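Local atomic coordinates of Efb homologous protein (Staphylococcus aureus subsp. aureus Mu50, PDB entry 2NOJ), a protein that probably binds complement component C3 through its three-helix C3-binding domain and so inhibits the host complement system, as its homologue Efb does. Residues Q67-I70 / D71-L74. The protein carries 1 engineered substitution. Numbering follows the deposited sequence.
Sequences QRQI and DLVL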
# COMPACT_ATOMS: atom_id res chain seq x y z
N GLN B 67 -4.28 -5.31 -22.74
CA GLN B 67 -3.67 -6.01 -21.61
C GLN B 67 -2.86 -7.15 -22.14
O GLN B 67 -1.86 -7.54 -21.53
CB GLN B 67 -4.71 -6.62 -20.68
CG GLN B 67 -4.10 -7.36 -19.48
CD GLN B 67 -3.39 -6.41 -18.48
OE1 GLN B 67 -4.03 -5.53 -17.89
NE2 GLN B 67 -2.08 -6.57 -18.31
N ARG B 68 -3.31 -7.69 -23.27
CA ARG B 68 -2.68 -8.84 -23.91
C ARG B 68 -1.28 -8.48 -24.42
O ARG B 68 -0.32 -9.22 -24.22
CB ARG B 68 -3.57 -9.32 -25.06
CG ARG B 68 -3.31 -10.74 -25.51
CD ARG B 68 -3.39 -10.88 -27.02
NE ARG B 68 -3.12 -12.26 -27.42
CZ ARG B 68 -2.89 -12.66 -28.67
NH1 ARG B 68 -2.88 -11.80 -29.69
NH2 ARG B 68 -2.66 -13.94 -28.89
N GLN B 69 -1.17 -7.33 -25.07
CA GLN B 69 0.13 -6.91 -25.57
C GLN B 69 1.13 -6.81 -24.41
O GLN B 69 2.30 -7.18 -24.55
CB GLN B 69 -0.02 -5.60 -26.33
CG GLN B 69 -0.93 -5.70 -27.56
CD GLN B 69 -0.45 -6.72 -28.56
OE1 GLN B 69 0.60 -7.38 -28.37
NE2 GLN B 69 -1.20 -6.87 -29.65
N ILE B 70 0.65 -6.34 -23.26
CA ILE B 70 1.47 -6.20 -22.06
C ILE B 70 2.03 -7.57 -21.70
O ILE B 70 3.25 -7.79 -21.66
CB ILE B 70 0.63 -5.75 -20.83
CG1 ILE B 70 0.04 -4.36 -21.05
CG2 ILE B 70 1.46 -5.82 -19.57
CD1 ILE B 70 1.04 -3.25 -20.99
N ASP B 71 1.12 -8.49 -21.44
CA ASP B 71 1.47 -9.85 -21.06
C ASP B 71 2.41 -10.54 -22.05
O ASP B 71 3.25 -11.33 -21.65
CB ASP B 71 0.19 -10.70 -20.89
CG ASP B 71 -0.64 -10.29 -19.65
OD1 ASP B 71 -0.71 -9.09 -19.30
OD2 ASP B 71 -1.25 -11.19 -19.01
N LEU B 72 2.26 -10.24 -23.34
CA LEU B 72 3.09 -10.87 -24.36
C LEU B 72 4.53 -10.41 -24.34
O LEU B 72 5.44 -11.16 -24.72
CB LEU B 72 2.51 -10.64 -25.76
CG LEU B 72 1.31 -11.53 -26.11
CD1 LEU B 72 0.82 -11.22 -27.52
CD2 LEU B 72 1.72 -12.98 -25.99
N VAL B 73 4.75 -9.18 -23.91
CA VAL B 73 6.11 -8.68 -23.85
C VAL B 73 6.77 -9.24 -22.61
O VAL B 73 7.93 -9.64 -22.64
CB VAL B 73 6.15 -7.12 -23.81
CG1 VAL B 73 7.59 -6.65 -23.96
CG2 VAL B 73 5.25 -6.53 -24.91
N LEU B 74 6.02 -9.31 -21.52
CA LEU B 74 6.57 -9.81 -20.28
C LEU B 74 7.03 -11.24 -20.37
O LEU B 74 8.07 -11.59 -19.82
CB LEU B 74 5.57 -9.68 -19.13
CG LEU B 74 5.45 -8.35 -18.40
CD1 LEU B 74 5.08 -7.24 -19.35
CD2 LEU B 74 4.38 -8.50 -17.33
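Q67 and D71 are joined twice, once by side chains and once by backbone. The Q67 amide NE2 donates to D71 OD1 at 3.0 Å, with an N-H...O angle of 162°. The carboxylate oxygen lies close to the amide plane of Q67 and is met nearly along its C-O axis, although the amide and carboxylate planes are turned 68° apart. Q67 reaches it because CG stands anti to the backbone N (chi1 180°) and the chain then bends at chi2. Q67 NE2 also bonds Q49 OE1 of helix 42-54, so this amide group ties D71 to the neighbouring helix.

Four backbone bonds follow the i to i+4 pattern of an alpha-helix. D71 N, L72 N, V73 N and L74 N donate to the carbonyl oxygens of Q67, R68, Q69 and I70. V73 N makes an additional i to i+3 bond to I70 O. I70 O therefore accepts twice: from L74 N at 3.2 Å, and from V73 N at 3.0 Å, which comes from above the carbonyl plane.

One apolar pair, I70 and L74, lies side by side and points the same way, with CG2 of I70 3.9 Å from CD1 of L74.

L72 meets two polar side chains. Its CD1 sits over one face of the R68 guanidinium, offset toward the rim and 4.1 Å from R68 NE. The same methyl lies 3.9 Å from Q69 OE1.

The segment belongs to helix 61-76 of a three-helix bundle. I70 packs on V33 and F36 of helix 24-39 and on A48 and Q49 of helix 42-54, while L74 touches F36 and H45. Q67 and L74 also touch the chain of another protein, so this part of the helix borders the interface.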